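Local coordinates for protein lytic polysaccharide monooxygenase (Neurospora crassa, PDB 4QI8) that probably uses a copper centre to cleave cellulose chains oxidatively, consuming a reductant and an oxygen cosubstrate, at residues Val32-Gln44 and Phe181-Leu193. Residues are numbered along the deposited sequence; the frame is centred on the assembly and turned at random. Where two conformers were deposited one is given.
Sequences VDNVNSQQIRCFQ and FPGAYKASDPGIL
R41, I40 and V35 meet F181, P182 and Y185 in a mixed apolar and polar contact between the turn and short helix of 35-42 and the loop after strand 178-179. It is laid over one sheet of the beta-sandwich: I40 and V35 also touch F156 of strand 155-166, and C42 is disulfide-bonded to C160 of that strand. One direct hydrogen bond crosses it, R41 NH1 to F181 O (2.9 Å, 150° at the hydrogen), and the nitrogen lies in the carbonyl plane on a lone pair. With CG opposite the backbone N (chi1 -179°) and a bend at chi3, the R41 chain runs past F181, the two side chains pointing in opposite directions, and brings NH1 to the carbonyl. Its guanidinium is held from within the segment as well, since NH1 and NH2 both reach Q38 OE1 end-on from one face of the amide. P182, preceded by a cis peptide, fits between Q38 and I40: its CD lies 3.5 Å from Q38 NE2, its CA 3.6 Å from I40 CG2. V35 CG2 rests 3.7 Å from Y185 O. One water donates to V35 O (2.8 Å) and accepts from G183 N and Y185 N. A beta-sandwich carrying long loops on its sheets is the AA9 fold.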
loop_
_atom_site.group_PDB
_atom_site.type_symbol
_atom_site.label_atom_id
_atom_site.label_comp_id
_atom_site.label_asym_id
_atom_site.label_seq_id
_atom_site.Cartn_x
_atom_site.Cartn_y
_atom_site.Cartn_z
ATOM N N VAL A 32 -5.580 0.852 -11.122
ATOM C CA VAL A 32 -5.640 -0.569 -11.448
ATOM C C VAL A 32 -7.028 -1.069 -11.051
ATOM O O VAL A 32 -7.474 -0.785 -9.945
ATOM C CB VAL A 32 -4.574 -1.348 -10.634
ATOM C CG1 VAL A 32 -4.703 -2.856 -10.818
ATOM C CG2 VAL A 32 -3.166 -0.879 -10.980
ATOM N N ASP A 33 -7.721 -1.789 -11.938
ATOM C CA ASP A 33 -8.992 -2.402 -11.556
ATOM C C ASP A 33 -8.954 -3.915 -11.717
ATOM O O ASP A 33 -9.979 -4.572 -11.559
ATOM C CB ASP A 33 -10.195 -1.776 -12.280
ATOM C CG ASP A 33 -10.139 -1.932 -13.782
ATOM O OD1 ASP A 33 -9.336 -2.756 -14.272
ATOM O OD2 ASP A 33 -10.922 -1.230 -14.478
ATOM N N ASN A 34 -7.763 -4.460 -11.967
ATOM C CA ASN A 34 -7.548 -5.873 -12.209
ATOM C C ASN A 34 -6.726 -6.465 -11.059
ATOM O O ASN A 34 -5.499 -6.321 -11.033
ATOM C CB ASN A 34 -6.778 -6.026 -13.517
ATOM C CG ASN A 34 -6.653 -7.464 -13.950
ATOM O OD1 ASN A 34 -7.032 -8.385 -13.213
ATOM N ND2 ASN A 34 -6.136 -7.671 -15.151
ATOM N N VAL A 35 -7.373 -7.150 -10.120
ATOM C CA VAL A 35 -6.636 -7.721 -9.000
ATOM C C VAL A 35 -5.703 -8.864 -9.437
ATOM O O VAL A 35 -4.850 -9.298 -8.664
ATOM C CB VAL A 35 -7.569 -8.220 -7.886
ATOM C CG1 VAL A 35 -8.326 -7.051 -7.269
ATOM C CG2 VAL A 35 -8.512 -9.307 -8.400
ATOM N N ASN A 36 -5.839 -9.332 -10.679
ATOM C CA ASN A 36 -4.988 -10.397 -11.221
ATOM C C ASN A 36 -3.802 -9.900 -12.037
ATOM O O ASN A 36 -3.012 -10.698 -12.522
ATOM C CB ASN A 36 -5.841 -11.332 -12.074
ATOM C CG ASN A 36 -7.011 -11.890 -11.300
ATOM O OD1 ASN A 36 -8.171 -11.702 -11.668
ATOM N ND2 ASN A 36 -6.720 -12.550 -10.209
ATOM N N SER A 37 -3.687 -8.591 -12.195
ATOM C CA SER A 37 -2.586 -8.001 -12.937
ATOM C C SER A 37 -1.324 -7.890 -12.094
ATOM O O SER A 37 -1.389 -7.668 -10.884
ATOM C CB SER A 37 -2.994 -6.591 -13.370
ATOM O OG SER A 37 -1.920 -5.902 -13.972
ATOM N N GLN A 38 -0.168 -7.984 -12.742
ATOM C CA GLN A 38 1.080 -7.644 -12.069
ATOM C C GLN A 38 1.042 -6.221 -11.510
ATOM O O GLN A 38 1.732 -5.912 -10.541
ATOM C CB GLN A 38 2.279 -7.799 -13.012
ATOM C CG GLN A 38 2.500 -9.228 -13.467
ATOM C CD GLN A 38 2.863 -10.122 -12.310
ATOM O OE1 GLN A 38 3.870 -9.896 -11.636
ATOM N NE2 GLN A 38 2.038 -11.131 -12.052
ATOM N N GLN A 39 0.269 -5.341 -12.140
ATOM C CA GLN A 39 0.151 -3.974 -11.650
ATOM C C GLN A 39 -0.457 -3.857 -10.250
ATOM O O GLN A 39 -0.267 -2.838 -9.600
ATOM C CB GLN A 39 -0.631 -3.104 -12.640
ATOM C CG GLN A 39 0.115 -2.830 -13.929
ATOM C CD GLN A 39 -0.696 -1.977 -14.885
ATOM O OE1 GLN A 39 -1.910 -2.146 -15.007
ATOM N NE2 GLN A 39 -0.040 -1.038 -15.536
ATOM N N ILE A 40 -1.143 -4.890 -9.766
ATOM C CA ILE A 40 -1.729 -4.820 -8.418
ATOM C C ILE A 40 -0.632 -4.764 -7.361
ATOM O O ILE A 40 -0.866 -4.379 -6.215
ATOM C CB ILE A 40 -2.744 -5.965 -8.164
ATOM C CG1 ILE A 40 -3.758 -5.616 -7.058
ATOM C CG2 ILE A 40 -2.013 -7.254 -7.836
ATOM C CD1 ILE A 40 -4.735 -4.510 -7.447
ATOM N N ARG A 41 0.582 -5.193 -7.731
ATOM C CA ARG A 41 1.642 -5.246 -6.735
ATOM C C ARG A 41 2.262 -3.861 -6.503
ATOM O O ARG A 41 2.060 -3.261 -5.464
ATOM C CB ARG A 41 2.701 -6.301 -7.151
ATOM C CG ARG A 41 3.835 -6.439 -6.158
ATOM C CD ARG A 41 4.855 -7.523 -6.534
ATOM N NE ARG A 41 5.295 -7.405 -7.922
ATOM C CZ ARG A 41 4.941 -8.172 -8.960
ATOM N NH1 ARG A 41 4.109 -9.222 -8.866
ATOM N NH2 ARG A 41 5.466 -7.897 -10.159
ATOM N N CYS A 42 2.964 -3.349 -7.508
ATOM C CA CYS A 42 3.640 -2.047 -7.436
ATOM C C CYS A 42 3.305 -1.147 -8.634
ATOM O O CYS A 42 4.034 -0.195 -8.906
ATOM C CB CYS A 42 5.172 -2.196 -7.287
ATOM S SG CYS A 42 5.632 -2.980 -5.734
ATOM N N PHE A 43 2.208 -1.445 -9.312
ATOM C CA PHE A 43 1.755 -0.666 -10.470
ATOM C C PHE A 43 2.828 -0.592 -11.563
ATOM O O PHE A 43 2.998 0.448 -12.206
ATOM C CB PHE A 43 1.271 0.750 -10.055
ATOM C CG PHE A 43 0.083 1.286 -10.857
ATOM C CD1 PHE A 43 -0.186 0.861 -12.156
ATOM C CD2 PHE A 43 -0.763 2.235 -10.288
ATOM C CE1 PHE A 43 -1.274 1.353 -12.856
ATOM C CE2 PHE A 43 -1.846 2.726 -10.989
ATOM C CZ PHE A 43 -2.111 2.278 -12.263
ATOM N N GLN A 44 3.521 -1.705 -11.801
ATOM C CA GLN A 44 4.502 -1.761 -12.881
ATOM C C GLN A 44 4.341 -3.037 -13.684
ATOM O O GLN A 44 4.666 -4.125 -13.215
ATOM C CB GLN A 44 5.930 -1.698 -12.353
ATOM C CG GLN A 44 6.308 -0.393 -11.686
ATOM C CD GLN A 44 7.799 -0.330 -11.398
ATOM O OE1 GLN A 44 8.415 -1.345 -11.046
ATOM N NE2 GLN A 44 8.394 0.853 -11.559
ATOM N N PHE A 181 1.104 -10.581 -4.270
ATOM C CA PHE A 181 0.405 -9.692 -5.196
ATOM C C PHE A 181 0.944 -9.933 -6.595
ATOM O O PHE A 181 2.133 -9.773 -6.810
ATOM C CB PHE A 181 0.614 -8.224 -4.832
ATOM C CG PHE A 181 -0.153 -7.799 -3.617
ATOM C CD1 PHE A 181 -1.523 -7.642 -3.674
ATOM C CD2 PHE A 181 0.480 -7.601 -2.411
ATOM C CE1 PHE A 181 -2.252 -7.284 -2.547
ATOM C CE2 PHE A 181 -0.249 -7.229 -1.285
ATOM C CZ PHE A 181 -1.610 -7.077 -1.357
ATOM N N PRO A 182 0.096 -10.337 -7.546
ATOM C CA PRO A 182 -1.307 -10.723 -7.370
ATOM C C PRO A 182 -1.436 -12.013 -6.550
ATOM O O PRO A 182 -0.471 -12.768 -6.416
ATOM C CB PRO A 182 -1.803 -10.907 -8.805
ATOM C CG PRO A 182 -0.582 -11.286 -9.572
ATOM C CD PRO A 182 0.552 -10.547 -8.937
ATOM N N GLY A 183 -2.619 -12.235 -5.995
ATOM C CA GLY A 183 -2.940 -13.436 -5.244
ATOM C C GLY A 183 -3.781 -13.152 -4.014
ATOM O O GLY A 183 -4.702 -13.897 -3.697
ATOM N N ALA A 184 -3.463 -12.069 -3.321
ATOM C CA ALA A 184 -4.110 -11.770 -2.047
ATOM C C ALA A 184 -5.576 -11.419 -2.217
ATOM O O ALA A 184 -6.384 -11.687 -1.325
ATOM C CB ALA A 184 -3.396 -10.620 -1.351
ATOM N N TYR A 185 -5.899 -10.774 -3.334
ATOM C CA TYR A 185 -7.228 -10.235 -3.555
ATOM C C TYR A 185 -7.959 -10.982 -4.661
ATOM O O TYR A 185 -7.351 -11.430 -5.646
ATOM C CB TYR A 185 -7.157 -8.757 -3.944
ATOM C CG TYR A 185 -6.529 -7.820 -2.939
ATOM C CD1 TYR A 185 -6.329 -8.184 -1.619
ATOM C CD2 TYR A 185 -6.149 -6.540 -3.320
ATOM C CE1 TYR A 185 -5.765 -7.318 -0.718
ATOM C CE2 TYR A 185 -5.573 -5.661 -2.408
ATOM C CZ TYR A 185 -5.392 -6.058 -1.101
ATOM O OH TYR A 185 -4.819 -5.227 -0.167
ATOM N N LYS A 186 -9.271 -11.071 -4.484
ATOM C CA LYS A 186 -10.183 -11.568 -5.501
ATOM C C LYS A 186 -11.238 -10.505 -5.752
ATOM O O LYS A 186 -11.598 -9.748 -4.851
ATOM C CB LYS A 186 -10.840 -12.879 -5.067
ATOM C CG LYS A 186 -9.848 -14.047 -4.984
ATOM C CD LYS A 186 -10.516 -15.375 -4.696
ATOM C CE LYS A 186 -10.869 -15.526 -3.234
ATOM N NZ LYS A 186 -9.650 -15.678 -2.389
ATOM N N ALA A 187 -11.750 -10.458 -6.969
ATOM C CA ALA A 187 -12.738 -9.457 -7.352
ATOM C C ALA A 187 -14.030 -9.574 -6.548
ATOM O O ALA A 187 -14.788 -8.620 -6.467
ATOM C CB ALA A 187 -13.021 -9.558 -8.839
ATOM N N SER A 188 -14.278 -10.741 -5.958
ATOM C CA SER A 188 -15.474 -10.986 -5.161
ATOM C C SER A 188 -15.285 -10.703 -3.673
ATOM O O SER A 188 -16.213 -10.880 -2.891
ATOM C CB SER A 188 -15.905 -12.441 -5.323
ATOM O OG SER A 188 -14.831 -13.288 -4.956
ATOM N N ASP A 189 -14.090 -10.309 -3.256
ATOM C CA ASP A 189 -13.866 -10.091 -1.833
ATOM C C ASP A 189 -14.835 -9.021 -1.316
ATOM O O ASP A 189 -15.131 -8.053 -2.006
ATOM C CB ASP A 189 -12.435 -9.635 -1.541
ATOM C CG ASP A 189 -11.395 -10.737 -1.714
ATOM O OD1 ASP A 189 -11.754 -11.933 -1.747
ATOM O OD2 ASP A 189 -10.199 -10.389 -1.807
ATOM N N PRO A 190 -15.340 -9.189 -0.090
ATOM C CA PRO A 190 -16.430 -8.333 0.393
ATOM C C PRO A 190 -16.051 -6.883 0.663
ATOM O O PRO A 190 -16.950 -6.061 0.830
ATOM C CB PRO A 190 -16.885 -9.033 1.685
ATOM C CG PRO A 190 -15.726 -9.830 2.105
ATOM C CD PRO A 190 -15.094 -10.311 0.833
ATOM N N GLY A 191 -14.761 -6.569 0.713
ATOM C CA GLY A 191 -14.310 -5.193 0.809
ATOM C C GLY A 191 -13.881 -4.594 -0.524
ATOM O O GLY A 191 -13.406 -3.458 -0.561
ATOM N N ILE A 192 -14.051 -5.361 -1.603
ATOM C CA ILE A 192 -13.717 -4.943 -2.969
ATOM C C ILE A 192 -14.993 -4.854 -3.821
ATOM O O ILE A 192 -15.204 -3.858 -4.522
ATOM C CB ILE A 192 -12.668 -5.897 -3.585
ATOM C CG1 ILE A 192 -11.349 -5.754 -2.829
ATOM C CG2 ILE A 192 -12.468 -5.609 -5.067
ATOM C CD1 ILE A 192 -10.272 -6.739 -3.232
ATOM N N LEU A 193 -15.816 -5.905 -3.759
ATOM C CA LEU A 193 -17.142 -5.925 -4.371
ATOM C C LEU A 193 -18.118 -5.503 -3.288
ATOM O O LEU A 193 -18.495 -6.306 -2.434
ATOM C CB LEU A 193 -17.483 -7.329 -4.872
ATOM C CG LEU A 193 -18.779 -7.434 -5.672
ATOM C CD1 LEU A 193 -18.576 -6.788 -7.029
ATOM C CD2 LEU A 193 -19.248 -8.879 -5.821
HETATM O O HOH W 1 -4.826 -10.476 -6.178
HETATM O O HOH W 2 -7.932 -13.221 -7.823
#